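Local coordinates for protein lipolytic enzyme, G-D-S-L family (Bacteroides thetaiotaomicron, PDB 7BR2) that metabolises the drug diltiazem in the gut as a serine esterase of the SGNH (GDSL) hydrolase superfamily, at residues K122-L127 with I132-T137; D74-S77 with V82-V85; R167-A170 with G174-F177; V23-S28 with N68-G73. One frame throughout, in Å; residues are numbered along the deposited sequence.

How the interactions relate
The four contacts show how the three-layer alpha/beta/alpha core of an SGNH hydrolase is closed by helices laid on one parallel sheet. Along the chain they come in the order interaction 4, interaction 2, interaction 1, interaction 3, one after another without overlap in sequence. Interactions 4 and 2 share helix 64-75 and lie about 6 Å apart between centres, on the neighbouring strands 21-26 and 82-85. Interaction 1, about 9 Å from interaction 2 between centres, uses the next strand, 131-136, and interaction 3, about 8 Å from interaction 1, centre to centre, the edge strand 176-179. Interactions 3 and 4 stand about 18 Å apart between centres without touching. Together they pack three helices on the sheet that carries the probable catalytic serine.

Interaction 1: residues K122-L127 with I132-T137; sequences KRFKEL and IVMTGT
Phe124, near the C-terminal end of helix 102-125, meets strand 131-136 through two side chains, Ile132 and Met134, and the three differ in how they are turned. Ile132 lies at about a right angle to Phe124 and sends its terminal methyl to the root of the aromatic side chain, with Ile132 CD1 4.0 Å from Phe124 CB. Met134 comes up farther out along the ring, Met134 CE standing 4.1 Å from Phe124 CD2. Both methyls approach the ring obliquely. The methionine gets there by folding: its chain bends at chi2 (-69°) and again at chi3 (122°), which swings CE back towards the helix although CB does not head that way.

Leu127, just past the helix, adds a second helix-side partner for Ile132. It too crosses Ile132 at about a right angle, and Leu127 CD1 sits 4.0 Å from Ile132 CD1. One isoleucine methyl thus touches both the base of the phenylalanine and a leucine branch. All the touching atoms are carbon, so the contact rests on shape and burial of apolar surface, 151 Å² in all.

Phe124 also touches Leu83 and Val85 of strand 82-85 and Trp175 in the loop before strand 176-179, so one ring packs on two neighbouring strands and on the loop before a third. Residues 122-127 lie at the end of a helix and residues 132-137 carry the strand that follows it after a short connection. This is the return half of a beta-alpha-beta crossover, as expected in the three-layer alpha/beta/alpha fold of SGNH hydrolases.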
loop_
_atom_site.group_PDB
_atom_site.type_symbol
_atom_site.label_atom_id
_atom_site.label_comp_id
_atom_site.label_asym_id
_atom_site.label_seq_id
_atom_site.Cartn_x
_atom_site.Cartn_y
_atom_site.Cartn_z
ATOM N N LYS A 122 -20.790 8.715 -13.994
ATOM C CA LYS A 122 -21.436 8.283 -15.221
ATOM C C LYS A 122 -20.544 7.316 -15.994
ATOM O O LYS A 122 -21.021 6.285 -16.484
ATOM C CB LYS A 122 -21.803 9.493 -16.076
ATOM C CG LYS A 122 -22.332 9.085 -17.431
ATOM C CD LYS A 122 -23.041 10.217 -18.166
ATOM C CE LYS A 122 -23.906 9.627 -19.297
ATOM N NZ LYS A 122 -23.125 8.772 -20.250
ATOM N N ARG A 123 -19.237 7.618 -16.103
ATOM C CA ARG A 123 -18.365 6.686 -16.829
ATOM C C ARG A 123 -18.298 5.331 -16.135
ATOM O O ARG A 123 -18.334 4.288 -16.792
ATOM C CB ARG A 123 -16.948 7.242 -17.006
ATOM C CG ARG A 123 -16.856 8.610 -17.632
ATOM C CD ARG A 123 -17.183 8.594 -19.141
ATOM N NE ARG A 123 -16.715 7.415 -19.875
ATOM C CZ ARG A 123 -15.548 7.349 -20.526
ATOM N NH1 ARG A 123 -15.211 6.244 -21.188
ATOM N NH2 ARG A 123 -14.713 8.384 -20.510
ATOM N N PHE A 124 -18.193 5.330 -14.808
ATOM C CA PHE A 124 -18.065 4.083 -14.065
ATOM C C PHE A 124 -19.317 3.227 -14.198
ATOM O O PHE A 124 -19.231 1.997 -14.285
ATOM C CB PHE A 124 -17.750 4.378 -12.596
ATOM C CG PHE A 124 -16.453 5.131 -12.387
ATOM C CD1 PHE A 124 -15.415 5.043 -13.311
ATOM C CD2 PHE A 124 -16.289 5.958 -11.288
ATOM C CE1 PHE A 124 -14.226 5.737 -13.120
ATOM C CE2 PHE A 124 -15.109 6.661 -11.085
ATOM C CZ PHE A 124 -14.072 6.550 -11.999
ATOM N N LYS A 125 -20.492 3.859 -14.224
ATOM C CA LYS A 125 -21.731 3.096 -14.345
ATOM C C LYS A 125 -21.813 2.345 -15.672
ATOM O O LYS A 125 -22.485 1.313 -15.766
ATOM C CB LYS A 125 -22.927 4.038 -14.173
ATOM C CG LYS A 125 -22.918 4.666 -12.785
ATOM C CD LYS A 125 -24.259 5.098 -12.269
ATOM C CE LYS A 125 -25.205 5.595 -13.304
ATOM N NZ LYS A 125 -26.407 6.063 -12.567
ATOM N N GLU A 126 -21.121 2.831 -16.699
ATOM C CA GLU A 126 -21.161 2.202 -18.009
ATOM C C GLU A 126 -20.183 1.043 -18.177
ATOM O O GLU A 126 -20.273 0.336 -19.185
ATOM C CB GLU A 126 -20.918 3.266 -19.087
ATOM C CG GLU A 126 -22.095 4.235 -19.236
ATOM C CD GLU A 126 -23.398 3.484 -19.510
ATOM O OE1 GLU A 126 -23.366 2.489 -20.272
ATOM O OE2 GLU A 126 -24.449 3.867 -18.949
ATOM N N LEU A 127 -19.292 0.800 -17.219
ATOM C CA LEU A 127 -18.262 -0.234 -17.380
ATOM C C LEU A 127 -18.889 -1.620 -17.245
ATOM O O LEU A 127 -19.575 -1.886 -16.253
ATOM C CB LEU A 127 -17.152 -0.068 -16.354
ATOM C CG LEU A 127 -16.254 1.157 -16.482
ATOM C CD1 LEU A 127 -15.243 1.151 -15.354
ATOM C CD2 LEU A 127 -15.562 1.234 -17.852
ATOM N N ILE A 132 -16.082 -1.421 -8.978
ATOM C CA ILE A 132 -15.753 -0.053 -8.586
ATOM C C ILE A 132 -15.666 0.022 -7.065
ATOM O O ILE A 132 -16.566 -0.447 -6.358
ATOM C CB ILE A 132 -16.789 0.949 -9.131
ATOM C CG1 ILE A 132 -16.953 0.802 -10.645
ATOM C CG2 ILE A 132 -16.372 2.374 -8.829
ATOM C CD1 ILE A 132 -15.686 1.128 -11.422
ATOM N N VAL A 133 -14.580 0.603 -6.553
ATOM C CA VAL A 133 -14.373 0.750 -5.112
ATOM C C VAL A 133 -14.073 2.215 -4.799
ATOM O O VAL A 133 -12.968 2.708 -5.083
ATOM C CB VAL A 133 -13.245 -0.156 -4.601
ATOM C CG1 VAL A 133 -13.057 0.020 -3.106
ATOM C CG2 VAL A 133 -13.540 -1.623 -4.951
ATOM N N MET A 134 -15.034 2.905 -4.181
ATOM C CA MET A 134 -14.770 4.253 -3.693
ATOM C C MET A 134 -13.893 4.159 -2.455
ATOM O O MET A 134 -14.215 3.419 -1.523
ATOM C CB MET A 134 -16.082 4.965 -3.366
ATOM C CG MET A 134 -16.977 5.228 -4.565
ATOM S SD MET A 134 -16.303 6.455 -5.687
ATOM C CE MET A 134 -16.201 5.530 -7.221
ATOM N N THR A 135 -12.759 4.861 -2.455
ATOM C CA THR A 135 -11.835 4.833 -1.320
ATOM C C THR A 135 -11.615 6.271 -0.876
ATOM O O THR A 135 -10.959 7.050 -1.577
ATOM C CB THR A 135 -10.501 4.159 -1.656
ATOM O OG1 THR A 135 -9.726 5.022 -2.500
ATOM C CG2 THR A 135 -10.724 2.878 -2.371
ATOM N N GLY A 136 -12.153 6.618 0.295
ATOM C CA GLY A 136 -12.058 7.974 0.798
ATOM C C GLY A 136 -10.621 8.339 1.072
ATOM O O GLY A 136 -9.918 7.582 1.743
ATOM N N THR A 137 -10.156 9.456 0.513
ATOM C CA THR A 137 -8.744 9.811 0.616
ATOM C C THR A 137 -8.284 9.932 2.069
ATOM O O THR A 137 -9.064 10.239 2.980
ATOM C CB THR A 137 -8.460 11.132 -0.094
ATOM O OG1 THR A 137 -7.107 11.518 0.165
ATOM C CG2 THR A 137 -9.386 12.230 0.405
#

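Interaction 2: residues D74-S77 with V82-V85; sequences DIFS and VLMV
Leu83 of strand 82-85 reaches towards the end of helix 64-75 and divides its two methyls between Ile75 and Phe76. From CB the side chain leaves the strand in the direction of the helix end; CG is placed opposite the backbone N (chi1 175°), and both methyls face the helix end. There the chain forks. CD1 goes to Ile75 and lies 3.6 Å from Ile75 CG2, the short branch of the isoleucine, in a close methyl-to-methyl meeting. CD2 takes the other course and comes to the edge of the Phe76 ring, near its plane, with Leu83 CD2 4.1 Å from Phe76 CE1. The leucine crosses both partners at about a right angle, and the fork serves two successive residues, Ile75 and Phe76.

The two partners arrive in different ways. The CB of Ile75 points toward the strand, whereas the CB of Phe76 is directed away and it is the far part of the ring that returns to the contact. The summed buried surface is modest, 96 Å², and wholly apolar in its touching atoms.

Beyond the pair, Ile75 also packs on Val23 and Leu25 of strand 21-26, while Phe76 touches Arg123 and Phe124 of helix 102-125. Leu83 touches Phe124 as well. Its side chain thus touches residues at the ends of both helices, 64-75 and 102-125, from a strand bonded through its backbone to strand 21-26 and strand 131-136.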
loop_
_atom_site.group_PDB
_atom_site.type_symbol
_atom_site.label_atom_id
_atom_site.label_comp_id
_atom_site.label_asym_id
_atom_site.label_seq_id
_atom_site.Cartn_x
_atom_site.Cartn_y
_atom_site.Cartn_z
ATOM N N ASP A 74 -5.582 6.520 -19.696
ATOM C CA ASP A 74 -4.675 6.191 -18.612
ATOM C C ASP A 74 -5.237 5.183 -17.617
ATOM O O ASP A 74 -4.455 4.453 -16.999
ATOM C CB ASP A 74 -4.278 7.481 -17.876
ATOM C CG ASP A 74 -3.275 7.239 -16.776
ATOM O OD1 ASP A 74 -2.247 6.591 -17.074
ATOM O OD2 ASP A 74 -3.471 7.758 -15.642
ATOM N N ILE A 75 -6.551 5.065 -17.497
ATOM C CA ILE A 75 -7.180 4.205 -16.500
ATOM C C ILE A 75 -7.883 3.017 -17.168
ATOM O O ILE A 75 -7.532 1.862 -16.931
ATOM C CB ILE A 75 -8.157 5.013 -15.614
ATOM C CG1 ILE A 75 -7.394 6.119 -14.881
ATOM C CG2 ILE A 75 -8.841 4.113 -14.624
ATOM C CD1 ILE A 75 -6.284 5.623 -13.988
ATOM N N PHE A 76 -8.915 3.287 -17.968
ATOM C CA PHE A 76 -9.610 2.217 -18.681
ATOM C C PHE A 76 -8.679 1.505 -19.659
ATOM O O PHE A 76 -8.923 0.353 -20.029
ATOM C CB PHE A 76 -10.827 2.785 -19.422
ATOM C CG PHE A 76 -11.860 3.408 -18.511
ATOM C CD1 PHE A 76 -11.856 3.136 -17.143
ATOM C CD2 PHE A 76 -12.819 4.274 -19.017
ATOM C CE1 PHE A 76 -12.793 3.708 -16.311
ATOM C CE2 PHE A 76 -13.762 4.852 -18.183
ATOM C CZ PHE A 76 -13.750 4.563 -16.827
ATOM N N SER A 77 -7.642 2.207 -20.129
ATOM C CA SER A 77 -6.662 1.616 -21.019
ATOM C C SER A 77 -5.937 0.463 -20.363
ATOM O O SER A 77 -5.380 -0.382 -21.062
ATOM C CB SER A 77 -5.644 2.676 -21.451
ATOM O OG SER A 77 -5.005 3.251 -20.314
ATOM N N VAL A 82 -10.783 -4.383 -11.098
ATOM C CA VAL A 82 -11.166 -3.665 -9.888
ATOM C C VAL A 82 -10.531 -2.281 -9.946
ATOM O O VAL A 82 -9.311 -2.167 -10.093
ATOM C CB VAL A 82 -10.722 -4.406 -8.608
ATOM C CG1 VAL A 82 -11.352 -3.761 -7.391
ATOM C CG2 VAL A 82 -11.111 -5.881 -8.673
ATOM N N LEU A 83 -11.345 -1.241 -9.781
ATOM C CA LEU A 83 -10.900 0.149 -9.883
ATOM C C LEU A 83 -11.189 0.855 -8.565
ATOM O O LEU A 83 -12.346 0.933 -8.140
ATOM C CB LEU A 83 -11.599 0.873 -11.040
ATOM C CG LEU A 83 -11.331 2.379 -11.222
ATOM C CD1 LEU A 83 -9.878 2.642 -11.522
ATOM C CD2 LEU A 83 -12.204 2.974 -12.308
ATOM N N MET A 84 -10.137 1.315 -7.894
ATOM C CA MET A 84 -10.268 2.133 -6.699
ATOM C C MET A 84 -10.139 3.605 -7.079
ATOM O O MET A 84 -9.281 3.967 -7.885
ATOM C CB MET A 84 -9.215 1.742 -5.661
ATOM C CG MET A 84 -9.594 0.528 -4.807
ATOM S SD MET A 84 -9.873 -1.022 -5.715
ATOM C CE MET A 84 -8.262 -1.321 -6.449
ATOM N N VAL A 85 -11.010 4.445 -6.517
ATOM C CA VAL A 85 -11.113 5.857 -6.882
ATOM C C VAL A 85 -10.992 6.701 -5.615
ATOM O O VAL A 85 -11.789 6.543 -4.684
ATOM C CB VAL A 85 -12.429 6.160 -7.622
ATOM C CG1 VAL A 85 -12.513 7.623 -8.027
ATOM C CG2 VAL A 85 -12.599 5.244 -8.840
#

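Interaction 3: residues R167-A170 with G174-F177; sequences RESA and GWEF
Ala170 O receives two backbone N-H groups, a bond from Trp175 N and a weak one from Gly174 N. The Trp175 N to Ala170 O distance is 3.0 Å, with an N-H...O angle of 154°, and Gly174 N lies 3.1 Å from Ala170 O. Gly174, the first residue past helix 155-173, has positive phi, in a Schellman motif. At these backbone angles a CB on residue 174 would press on the carbonyl oxygen before it, which suits the glycine found there.

Past this cap the chain turns back along the helix. Phe177 lays one ring face against Arg167: Arg167 CB stands 3.8 Å from the centroid of the Phe177 ring, a CH-pi contact 20° off the normal. The arginine then bends at chi3, folding its guanidinium back so that Phe177 CE1 lies over the centre of the flat group, 3.4 Å from Arg167 CZ. The two planes are 43° apart, inclined rather than stacked. A salt bridge joins Arg167 NE to Glu164, one turn earlier.

Ala170 CB packs 4.0 Å from Trp175 CB and 4.1 Å from Phe177 CB. Trp175 also brings CZ3 near Ser169 OG, whose hydrogen-bond partner is Glu121 of helix 102-125.

A Schellman-capped helix followed, after a two-residue connection, by a strand completes the beta-alpha-beta unit of strand 131-136, helix 155-173 and strand 176-179.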
loop_
_atom_site.group_PDB
_atom_site.type_symbol
_atom_site.label_atom_id
_atom_site.label_comp_id
_atom_site.label_asym_id
_atom_site.label_seq_id
_atom_site.Cartn_x
_atom_site.Cartn_y
_atom_site.Cartn_z
ATOM N N ARG A 167 -19.431 8.063 -0.629
ATOM C CA ARG A 167 -20.105 6.966 0.070
ATOM C C ARG A 167 -21.533 6.793 -0.436
ATOM O O ARG A 167 -21.970 5.676 -0.742
ATOM C CB ARG A 167 -20.075 7.206 1.588
ATOM C CG ARG A 167 -20.613 6.039 2.446
ATOM C CD ARG A 167 -20.936 6.454 3.909
ATOM N NE ARG A 167 -19.783 6.929 4.694
ATOM C CZ ARG A 167 -18.970 6.144 5.413
ATOM N NH1 ARG A 167 -19.167 4.828 5.464
ATOM N NH2 ARG A 167 -17.953 6.670 6.093
ATOM N N GLU A 168 -22.266 7.899 -0.566
ATOM C CA GLU A 168 -23.658 7.794 -0.981
ATOM C C GLU A 168 -23.784 7.405 -2.447
ATOM O O GLU A 168 -24.699 6.646 -2.806
ATOM C CB GLU A 168 -24.381 9.110 -0.698
ATOM C CG GLU A 168 -24.300 9.467 0.781
ATOM C CD GLU A 168 -24.733 10.883 1.110
ATOM O OE1 GLU A 168 -25.137 11.626 0.187
ATOM O OE2 GLU A 168 -24.652 11.256 2.306
ATOM N N SER A 169 -22.868 7.878 -3.306
ATOM C CA SER A 169 -22.862 7.404 -4.687
ATOM C C SER A 169 -22.637 5.898 -4.738
ATOM O O SER A 169 -23.313 5.180 -5.489
ATOM C CB SER A 169 -21.797 8.153 -5.497
ATOM O OG SER A 169 -21.757 7.704 -6.845
ATOM N N ALA A 170 -21.707 5.398 -3.918
ATOM C CA ALA A 170 -21.445 3.965 -3.870
ATOM C C ALA A 170 -22.688 3.204 -3.440
ATOM O O ALA A 170 -23.008 2.142 -3.991
ATOM C CB ALA A 170 -20.291 3.681 -2.909
ATOM N N GLY A 174 -24.335 0.457 -6.164
ATOM C CA GLY A 174 -23.937 -0.914 -5.925
ATOM C C GLY A 174 -22.442 -1.105 -5.909
ATOM O O GLY A 174 -21.954 -2.190 -6.242
ATOM N N TRP A 175 -21.698 -0.073 -5.528
ATOM C CA TRP A 175 -20.251 -0.117 -5.429
ATOM C C TRP A 175 -19.838 -0.288 -3.974
ATOM O O TRP A 175 -20.571 0.077 -3.057
ATOM C CB TRP A 175 -19.646 1.164 -5.991
ATOM C CG TRP A 175 -20.020 1.408 -7.397
ATOM C CD1 TRP A 175 -20.408 0.470 -8.305
ATOM C CD2 TRP A 175 -19.992 2.660 -8.089
ATOM N NE1 TRP A 175 -20.652 1.063 -9.515
ATOM C CE2 TRP A 175 -20.398 2.407 -9.415
ATOM C CE3 TRP A 175 -19.666 3.967 -7.719
ATOM C CZ2 TRP A 175 -20.494 3.420 -10.375
ATOM C CZ3 TRP A 175 -19.763 4.975 -8.673
ATOM C CH2 TRP A 175 -20.170 4.694 -9.985
ATOM N N GLU A 176 -18.632 -0.818 -3.773
ATOM C CA GLU A 176 -18.087 -0.941 -2.431
ATOM C C GLU A 176 -17.470 0.384 -1.991
ATOM O O GLU A 176 -17.151 1.249 -2.806
ATOM C CB GLU A 176 -17.054 -2.073 -2.365
ATOM C CG GLU A 176 -17.591 -3.397 -2.921
ATOM C CD GLU A 176 -16.520 -4.462 -3.122
ATOM O OE1 GLU A 176 -16.697 -5.578 -2.591
ATOM O OE2 GLU A 176 -15.522 -4.196 -3.828
ATOM N N PHE A 177 -17.319 0.545 -0.676
ATOM C CA PHE A 177 -16.790 1.783 -0.125
ATOM C C PHE A 177 -15.880 1.462 1.051
ATOM O O PHE A 177 -16.212 0.620 1.891
ATOM C CB PHE A 177 -17.918 2.728 0.340
ATOM C CG PHE A 177 -17.420 3.968 1.050
ATOM C CD1 PHE A 177 -17.166 3.965 2.425
ATOM C CD2 PHE A 177 -17.190 5.143 0.338
ATOM C CE1 PHE A 177 -16.688 5.104 3.071
ATOM C CE2 PHE A 177 -16.718 6.294 0.979
ATOM C CZ PHE A 177 -16.468 6.271 2.350
#

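Interaction 4: residues V23-S28 with N68-G73; sequences VFLGNS and NKRLDG
The guanidinium of Arg70 has Leu25 CD1 over one face, 3.5 Å from Arg70 NH2, and Gly26 O at its edge, in the plane, 3.0 Å from the same nitrogen. The flat group thus lies beside the end of strand 21-26, with a leucine methyl on one side and a carbonyl along its rim. Arg70 arrives from helix 64-75 with CG between the backbone N and the carbonyl carbon (chi1 65°), and from there the chain runs extended to NE, the arginine and Leu25 lying alongside each other and pointing opposite ways. Salt bridges outside the contact grip the polar end: NE pairs with Asp62 and NH1 with Asp74, while NH1 also donates to Gly57 O. Several partners round one buried cation probably fix its rotation and balance its charge.

The other methyl of Leu25 turns to the next helix residue: Leu25 CD2 meets Leu71 CD2 at 4.0 Å, the two leucines crossing at about a right angle. The strand and helix segments run roughly antiparallel, at 153°, with their axes 10.7 Å apart.

Beyond Gly26 the strand gives way to Asn27, the N-cap of the next helix, whose OD1 accepts from Ile29 N. Ser28 OG is hydrogen-bonded to His207, in a geometry consistent with a Ser-His-Asp triad completed by Asp204. A strand leading through an N-capping asparagine to a serine at a helix start is consistent with the nucleophile site of SGNH (GDSL) hydrolases.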
loop_
_atom_site.group_PDB
_atom_site.type_symbol
_atom_site.label_atom_id
_atom_site.label_comp_id
_atom_site.label_asym_id
_atom_site.label_seq_id
_atom_site.Cartn_x
_atom_site.Cartn_y
_atom_site.Cartn_z
ATOM N N VAL A 23 -6.522 -1.276 -10.292
ATOM C CA VAL A 23 -5.967 0.040 -10.594
ATOM C C VAL A 23 -6.396 1.007 -9.503
ATOM O O VAL A 23 -7.594 1.126 -9.208
ATOM C CB VAL A 23 -6.426 0.543 -11.970
ATOM C CG1 VAL A 23 -5.840 1.927 -12.243
ATOM C CG2 VAL A 23 -6.045 -0.451 -13.080
ATOM N N PHE A 24 -5.419 1.716 -8.915
ATOM C CA PHE A 24 -5.664 2.712 -7.867
ATOM C C PHE A 24 -5.571 4.106 -8.476
ATOM O O PHE A 24 -4.474 4.640 -8.653
ATOM C CB PHE A 24 -4.658 2.558 -6.731
ATOM C CG PHE A 24 -4.893 1.354 -5.877
ATOM C CD1 PHE A 24 -4.358 0.124 -6.228
ATOM C CD2 PHE A 24 -5.646 1.449 -4.715
ATOM C CE1 PHE A 24 -4.574 -1.009 -5.435
ATOM C CE2 PHE A 24 -5.861 0.341 -3.918
ATOM C CZ PHE A 24 -5.327 -0.898 -4.281
ATOM N N LEU A 25 -6.722 4.700 -8.772
ATOM C CA LEU A 25 -6.759 6.020 -9.380
ATOM C C LEU A 25 -6.674 7.103 -8.303
ATOM O O LEU A 25 -7.451 7.092 -7.335
ATOM C CB LEU A 25 -8.040 6.167 -10.203
ATOM C CG LEU A 25 -8.508 7.570 -10.597
ATOM C CD1 LEU A 25 -7.462 8.272 -11.434
ATOM C CD2 LEU A 25 -9.799 7.445 -11.368
ATOM N N GLY A 26 -5.746 8.044 -8.462
ATOM C CA GLY A 26 -5.622 9.028 -7.400
ATOM C C GLY A 26 -4.787 10.226 -7.787
ATOM O O GLY A 26 -4.509 10.466 -8.965
ATOM N N ASN A 27 -4.394 10.992 -6.762
ATOM C CA ASN A 27 -3.571 12.174 -6.989
ATOM C C ASN A 27 -2.129 11.934 -6.559
ATOM O O ASN A 27 -1.604 10.824 -6.740
ATOM C CB ASN A 27 -4.156 13.401 -6.270
ATOM C CG ASN A 27 -4.400 13.173 -4.779
ATOM O OD1 ASN A 27 -3.766 12.314 -4.147
ATOM N ND2 ASN A 27 -5.308 13.970 -4.208
ATOM N N SER A 28 -1.463 12.963 -6.011
ATOM C CA SER A 28 -0.049 12.797 -5.693
ATOM C C SER A 28 0.163 11.785 -4.586
ATOM O O SER A 28 1.216 11.142 -4.538
ATOM C CB SER A 28 0.606 14.116 -5.297
ATOM O OG SER A 28 -0.176 14.828 -4.361
ATOM N N ASN A 68 -10.966 12.557 -14.541
ATOM C CA ASN A 68 -11.983 12.315 -15.556
ATOM C C ASN A 68 -11.421 12.481 -16.962
ATOM O O ASN A 68 -11.759 11.699 -17.858
ATOM C CB ASN A 68 -13.175 13.256 -15.358
ATOM C CG ASN A 68 -14.259 13.040 -16.403
ATOM O OD1 ASN A 68 -14.932 12.009 -16.404
ATOM N ND2 ASN A 68 -14.400 13.989 -17.326
ATOM N N LYS A 69 -10.619 13.537 -17.194
ATOM C CA LYS A 69 -9.998 13.739 -18.510
ATOM C C LYS A 69 -9.205 12.519 -18.960
ATOM O O LYS A 69 -9.149 12.217 -20.159
ATOM C CB LYS A 69 -9.027 14.928 -18.515
ATOM C CG LYS A 69 -9.551 16.333 -18.526
ATOM C CD LYS A 69 -8.338 17.281 -18.698
ATOM C CE LYS A 69 -7.158 16.782 -17.873
ATOM N NZ LYS A 69 -5.802 17.121 -18.386
ATOM N N ARG A 70 -8.534 11.837 -18.024
ATOM C CA ARG A 70 -7.596 10.782 -18.416
ATOM C C ARG A 70 -8.131 9.361 -18.233
ATOM O O ARG A 70 -7.370 8.408 -18.416
ATOM C CB ARG A 70 -6.273 10.928 -17.661
ATOM C CG ARG A 70 -6.356 10.731 -16.168
ATOM C CD ARG A 70 -4.957 10.857 -15.561
ATOM N NE ARG A 70 -4.973 11.113 -14.119
ATOM C CZ ARG A 70 -4.827 10.176 -13.188
ATOM N NH1 ARG A 70 -4.651 8.903 -13.545
ATOM N NH2 ARG A 70 -4.843 10.515 -11.900
ATOM N N LEU A 71 -9.405 9.192 -17.864
ATOM C CA LEU A 71 -9.965 7.837 -17.759
ATOM C C LEU A 71 -9.707 6.960 -19.000
ATOM O O LEU A 71 -9.267 5.811 -18.869
ATOM C CB LEU A 71 -11.468 7.904 -17.488
ATOM C CG LEU A 71 -11.907 8.291 -16.080
ATOM C CD1 LEU A 71 -13.432 8.255 -15.978
ATOM C CD2 LEU A 71 -11.255 7.397 -15.058
ATOM N N ASP A 72 -9.999 7.456 -20.209
ATOM C CA ASP A 72 -9.866 6.600 -21.393
ATOM C C ASP A 72 -8.413 6.178 -21.632
ATOM O O ASP A 72 -8.122 4.990 -21.831
ATOM C CB ASP A 72 -10.396 7.299 -22.650
ATOM C CG ASP A 72 -11.908 7.299 -22.759
ATOM O OD1 ASP A 72 -12.544 6.285 -22.417
ATOM O OD2 ASP A 72 -12.464 8.313 -23.232
ATOM N N GLY A 73 -7.492 7.149 -21.643
ATOM C CA GLY A 73 -6.112 6.910 -22.043
ATOM C C GLY A 73 -5.193 6.394 -20.954
ATOM O O GLY A 73 -4.085 5.936 -21.255
#